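Local coordinates for protein flavin-dependent thymidylate synthase (Thermus thermophilus, PDB 6J61) that probably catalyses the reductive methylation of dUMP to dTMP with methylenetetrahydrofolate as methyl donor and NADPH and its bound FAD as reductants, at residues 170-174 with 175-179. Sequence-based numbering, arbitrary orientation.
With FAD (flavin-adenine dinucleotide), chain E.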
ATOM      1  N   TRP A 170      15.457   6.970   1.449  1.00 33.78           N
ATOM      2  CA  TRP A 170      14.619   5.957   0.830  1.00 32.50           C
ATOM      3  C   TRP A 170      14.633   4.723   1.730  1.00 31.82           C
ATOM      4  O   TRP A 170      15.680   4.118   1.970  1.00 28.72           O
ATOM      5  CB  TRP A 170      15.165   5.650  -0.574  1.00 36.64           C
ATOM      6  CG  TRP A 170      14.377   4.654  -1.388  1.00 41.56           C
ATOM      7  CD1 TRP A 170      14.662   3.324  -1.573  1.00 42.43           C
ATOM      8  CD2 TRP A 170      13.172   4.906  -2.112  1.00 43.82           C
ATOM      9  NE1 TRP A 170      13.702   2.737  -2.369  1.00 43.32           N
ATOM     10  CE2 TRP A 170      12.776   3.685  -2.712  1.00 43.87           C
ATOM     11  CE3 TRP A 170      12.382   6.047  -2.315  1.00 46.13           C
ATOM     12  CZ2 TRP A 170      11.628   3.574  -3.496  1.00 46.72           C
ATOM     13  CZ3 TRP A 170      11.230   5.934  -3.103  1.00 47.67           C
ATOM     14  CH2 TRP A 170      10.867   4.706  -3.680  1.00 46.96           C
ATOM     15  N   LYS A 171      13.459   4.379   2.255  1.00 32.03           N
ATOM     16  CA  LYS A 171      13.294   3.217   3.137  1.00 31.94           C
ATOM     17  C   LYS A 171      12.427   2.169   2.443  1.00 32.04           C
ATOM     18  O   LYS A 171      11.267   2.432   2.113  1.00 30.91           O
ATOM     19  CB  LYS A 171      12.624   3.637   4.447  1.00 29.21           C
ATOM     20  CG  LYS A 171      12.690   2.571   5.526  1.00 32.09           C
ATOM     21  CD  LYS A 171      11.482   1.640   5.539  1.00 33.57           C
ATOM     22  CE  LYS A 171      10.298   2.280   6.208  1.00 34.08           C
ATOM     23  NZ  LYS A 171       9.048   1.487   6.050  1.00 39.98           N
ATOM     24  N   GLN A 172      12.975   0.975   2.241  1.00 32.91           N
ATOM     25  CA  GLN A 172      12.223  -0.067   1.557  1.00 33.02           C
ATOM     26  C   GLN A 172      12.632  -1.480   1.947  1.00 30.52           C
ATOM     27  O   GLN A 172      13.801  -1.750   2.183  1.00 30.76           O
ATOM     28  CB  GLN A 172      12.379   0.128   0.044  1.00 33.81           C
ATOM     29  CG  GLN A 172      11.464  -0.711  -0.816  1.00 37.44           C
ATOM     30  CD  GLN A 172      11.427  -0.199  -2.231  1.00 41.55           C
ATOM     31  OE1 GLN A 172      12.470   0.140  -2.799  1.00 45.91           O
ATOM     32  NE2 GLN A 172      10.232  -0.131  -2.815  1.00 38.89           N
ATOM     33  N   ASP A 173      11.654  -2.375   2.003  1.00 30.91           N
ATOM     34  CA  ASP A 173      11.889  -3.766   2.354  1.00 32.86           C
ATOM     35  C   ASP A 173      12.530  -4.525   1.198  1.00 31.94           C
ATOM     36  O   ASP A 173      12.356  -4.169   0.037  1.00 32.25           O
ATOM     37  CB  ASP A 173      10.571  -4.428   2.782  1.00 37.26           C
ATOM     38  CG  ASP A 173       9.550  -4.502   1.658  1.00 42.99           C
ATOM     39  OD1 ASP A 173       9.706  -5.362   0.761  1.00 45.39           O
ATOM     40  OD2 ASP A 173       8.588  -3.699   1.676  1.00 47.20           O
ATOM     41  N   LEU A 174      13.279  -5.573   1.530  1.00 32.54           N
ATOM     42  CA  LEU A 174      13.993  -6.368   0.531  1.00 33.01           C
ATOM     43  C   LEU A 174      13.140  -6.870  -0.651  1.00 33.06           C
ATOM     44  O   LEU A 174      13.573  -6.825  -1.810  1.00 31.67           O
ATOM     45  CB  LEU A 174      14.700  -7.545   1.217  1.00 28.86           C
ATOM     46  CG  LEU A 174      15.598  -8.402   0.314  1.00 26.27           C
ATOM     47  CD1 LEU A 174      16.527  -7.518  -0.520  1.00 23.48           C
ATOM     48  CD2 LEU A 174      16.393  -9.369   1.179  1.00 24.48           C
ATOM     49  N   HIS A 175      11.936  -7.338  -0.350  1.00 31.78           N
ATOM     50  CA  HIS A 175      11.024  -7.825  -1.371  1.00 32.38           C
ATOM     51  C   HIS A 175      10.731  -6.744  -2.417  1.00 32.98           C
ATOM     52  O   HIS A 175      10.841  -6.976  -3.622  1.00 31.32           O
ATOM     53  CB  HIS A 175       9.730  -8.281  -0.708  1.00 33.44           C
ATOM     54  CG  HIS A 175       8.604  -8.504  -1.666  1.00 36.96           C
ATOM     55  ND1 HIS A 175       8.770  -9.150  -2.873  1.00 37.32           N
ATOM     56  CD2 HIS A 175       7.288  -8.200  -1.576  1.00 35.90           C
ATOM     57  CE1 HIS A 175       7.602  -9.234  -3.485  1.00 36.79           C
ATOM     58  NE2 HIS A 175       6.688  -8.665  -2.719  1.00 36.21           N
ATOM     59  N   ASN A 176      10.369  -5.557  -1.950  1.00 32.87           N
ATOM     60  CA  ASN A 176      10.067  -4.450  -2.846  1.00 32.62           C
ATOM     61  C   ASN A 176      11.314  -3.798  -3.427  1.00 33.76           C
ATOM     62  O   ASN A 176      11.258  -3.136  -4.466  1.00 34.27           O
ATOM     63  CB  ASN A 176       9.202  -3.419  -2.119  1.00 31.09           C
ATOM     64  CG  ASN A 176       7.771  -3.891  -1.969  1.00 31.05           C
ATOM     65  OD1 ASN A 176       7.059  -4.021  -2.954  1.00 31.23           O
ATOM     66  ND2 ASN A 176       7.354  -4.179  -0.741  1.00 30.51           N
ATOM     67  N   LEU A 177      12.446  -3.984  -2.764  1.00 33.32           N
ATOM     68  CA  LEU A 177      13.675  -3.417  -3.273  1.00 31.62           C
ATOM     69  C   LEU A 177      14.101  -4.286  -4.452  1.00 30.13           C
ATOM     70  O   LEU A 177      14.615  -3.782  -5.436  1.00 30.62           O
ATOM     71  CB  LEU A 177      14.743  -3.394  -2.169  1.00 32.99           C
ATOM     72  CG  LEU A 177      16.114  -2.782  -2.480  1.00 33.05           C
ATOM     73  CD1 LEU A 177      15.955  -1.393  -3.078  1.00 34.10           C
ATOM     74  CD2 LEU A 177      16.938  -2.734  -1.207  1.00 34.87           C
ATOM     75  N   PHE A 178      13.876  -5.594  -4.358  1.00 30.42           N
ATOM     76  CA  PHE A 178      14.224  -6.494  -5.462  1.00 31.04           C
ATOM     77  C   PHE A 178      13.374  -6.137  -6.678  1.00 32.25           C
ATOM     78  O   PHE A 178      13.845  -6.161  -7.821  1.00 31.46           O
ATOM     79  CB  PHE A 178      13.966  -7.960  -5.090  1.00 29.21           C
ATOM     80  CG  PHE A 178      15.081  -8.603  -4.307  1.00 26.58           C
ATOM     81  CD1 PHE A 178      16.403  -8.340  -4.611  1.00 23.41           C
ATOM     82  CD2 PHE A 178      14.799  -9.510  -3.288  1.00 26.61           C
ATOM     83  CE1 PHE A 178      17.436  -8.969  -3.913  1.00 25.85           C
ATOM     84  CE2 PHE A 178      15.821 -10.145  -2.591  1.00 25.88           C
ATOM     85  CZ  PHE A 178      17.144  -9.874  -2.905  1.00 22.85           C
ATOM     86  N   HIS A 179      12.110  -5.823  -6.415  1.00 33.19           N
ATOM     87  CA  HIS A 179      11.178  -5.425  -7.455  1.00 34.62           C
ATOM     88  C   HIS A 179      11.767  -4.194  -8.157  1.00 34.05           C
ATOM     89  O   HIS A 179      11.863  -4.139  -9.383  1.00 33.01           O
ATOM     90  CB  HIS A 179       9.832  -5.076  -6.822  1.00 36.90           C
ATOM     91  CG  HIS A 179       8.776  -4.687  -7.807  1.00 42.71           C
ATOM     92  ND1 HIS A 179       8.172  -5.596  -8.650  1.00 44.91           N
ATOM     93  CD2 HIS A 179       8.199  -3.489  -8.071  1.00 44.61           C
ATOM     94  CE1 HIS A 179       7.267  -4.975  -9.387  1.00 44.45           C
ATOM     95  NE2 HIS A 179       7.263  -3.697  -9.056  1.00 45.28           N
TER
HETATM   96  PA  FAD E 301      -0.493  -8.197  -2.043  1.00 56.57           P
HETATM   97  O1A FAD E 301      -0.739  -8.340  -0.586  1.00 55.94           O
HETATM   98  O2A FAD E 301      -1.872  -7.768  -2.776  1.00 56.07           O
HETATM   99  O5B FAD E 301       0.611  -7.061  -2.257  1.00 58.54           O
HETATM  100  C5B FAD E 301       1.003  -7.044  -3.628  1.00 60.87           C
HETATM  101  C4B FAD E 301       2.323  -6.282  -3.731  1.00 62.55           C
HETATM  102  O4B FAD E 301       2.144  -4.923  -3.254  1.00 63.44           O
HETATM  103  C3B FAD E 301       3.389  -6.921  -2.859  1.00 62.09           C
HETATM  104  O3B FAD E 301       4.135  -7.921  -3.548  1.00 59.99           O
HETATM  105  C2B FAD E 301       4.233  -5.733  -2.426  1.00 63.90           C
HETATM  106  O2B FAD E 301       5.231  -5.462  -3.414  1.00 64.86           O
HETATM  107  C1B FAD E 301       3.192  -4.589  -2.292  1.00 65.88           C
HETATM  108  N9A FAD E 301       2.620  -4.461  -0.917  1.00 68.81           N
HETATM  109  C8A FAD E 301       1.301  -4.608  -0.558  1.00 69.13           C
HETATM  110  N7A FAD E 301       1.144  -4.424   0.717  1.00 70.11           N
HETATM  111  C5A FAD E 301       2.338  -4.142   1.277  1.00 72.42           C
HETATM  112  C6A FAD E 301       2.782  -3.850   2.596  1.00 74.06           C
HETATM  113  N6A FAD E 301       1.875  -3.818   3.643  1.00 74.31           N
HETATM  114  N1A FAD E 301       4.107  -3.606   2.807  1.00 75.13           N
HETATM  115  C2A FAD E 301       4.996  -3.634   1.799  1.00 74.41           C
HETATM  116  N3A FAD E 301       4.617  -3.905   0.542  1.00 73.38           N
HETATM  117  C4A FAD E 301       3.314  -4.161   0.239  1.00 71.83           C
HETATM  118  N1  FAD E 301       1.913 -16.430   4.008  1.00 65.27           N
HETATM  119  C2  FAD E 301       2.057 -16.696   5.313  1.00 65.80           C
HETATM  120  O2  FAD E 301       1.678 -15.856   6.123  1.00 63.34           O
HETATM  121  N3  FAD E 301       2.603 -17.852   5.777  1.00 66.61           N
HETATM  122  C4  FAD E 301       3.056 -18.841   4.929  1.00 65.40           C
HETATM  123  O4  FAD E 301       3.543 -19.871   5.363  1.00 64.95           O
HETATM  124  C4X FAD E 301       2.928 -18.597   3.460  1.00 65.32           C
HETATM  125  N5  FAD E 301       3.332 -19.468   2.539  1.00 65.27           N
HETATM  126  C5X FAD E 301       3.204 -19.221   1.206  1.00 65.77           C
HETATM  127  C6  FAD E 301       3.660 -20.193   0.250  1.00 67.40           C
HETATM  128  C7  FAD E 301       3.534 -19.956  -1.116  1.00 66.49           C
HETATM  129  C7M FAD E 301       4.029 -21.012  -2.081  1.00 65.37           C
HETATM  130  C8  FAD E 301       2.946 -18.735  -1.592  1.00 65.80           C
HETATM  131  C8M FAD E 301       2.802 -18.464  -3.076  1.00 65.51           C
HETATM  132  C9  FAD E 301       2.488 -17.765  -0.679  1.00 65.16           C
HETATM  133  C9A FAD E 301       2.607 -17.981   0.735  1.00 65.17           C
HETATM  134  N10 FAD E 301       2.157 -17.017   1.695  1.00 65.50           N
HETATM  135  C10 FAD E 301       2.307 -17.294   3.052  1.00 65.28           C
HETATM  136  C1' FAD E 301       1.531 -15.742   1.300  1.00 62.99           C
HETATM  137  C2' FAD E 301       2.549 -14.652   0.931  1.00 62.11           C
HETATM  138  O2' FAD E 301       3.567 -14.556   1.930  1.00 61.16           O
HETATM  139  C3' FAD E 301       1.811 -13.296   0.761  1.00 61.34           C
HETATM  140  O3' FAD E 301       1.272 -12.848   2.013  1.00 61.00           O
HETATM  141  C4' FAD E 301       0.660 -13.405  -0.276  1.00 60.03           C
HETATM  142  O4' FAD E 301       1.027 -14.291  -1.351  1.00 59.63           O
HETATM  143  C5' FAD E 301       0.357 -12.030  -0.851  1.00 59.59           C
HETATM  144  O5' FAD E 301       1.325 -11.753  -1.864  1.00 57.78           O
HETATM  145  P   FAD E 301       1.426 -10.173  -2.065  1.00 55.43           P
HETATM  146  O1P FAD E 301       1.757  -9.526  -0.765  1.00 58.55           O
HETATM  147  O2P FAD E 301       2.586  -9.893  -3.133  1.00 59.23           O
HETATM  148  O3P FAD E 301       0.001  -9.629  -2.685  1.00 57.58           O
HETATM  149  O   HOH W   1       9.026  -1.178  -5.718  1.00 47.40           O
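With chi1 at 64°, Asp173 carries its carboxylate between its own backbone N and carbonyl carbon, back over the start of the helix, where it meets Asn176, whose CG stands anti to the carbonyl carbon (chi1 -75°). Asp173 OD1 accepts from Asn176 N at 2.8 Å, the donor lying above the carboxylate plane; this is the capping bond of Asp173, which holds the N-cap position. Its other oxygen, OD2, lies 2.8 Å from Asn176 ND2, close to the plane of that amide, and offers its syn lone pair. Backbone bonds from Leu177 N to Asp173 O and from Phe178 N to Leu174 O start the helical hydrogen-bond ladder.

The carboxylate helps set which way the amide of Asn176 is turned toward the adenosine half of FAD, where ND2 donates to N3A at 3.0 Å. His175 NE2 meets the ribose hydroxyl O3B edge-on, in the ring plane, at 2.8 Å. On another side of the helix, Leu174 lays CD1 over one face of the Phe178 ring, 3.5 Å from its centroid, a CH-pi contact flanked by helix 209-220. Gln172 crosses Asn176 at about a right angle; its OE1 accepts from Trp170 NE1 and its NE2 is hydrogen-bonded to Thr85 OG1. The whole is a strand-to-helix junction with an Asp N-cap, which supplies part of the adenosine end of the ThyX FAD site, a site formed by three subunits.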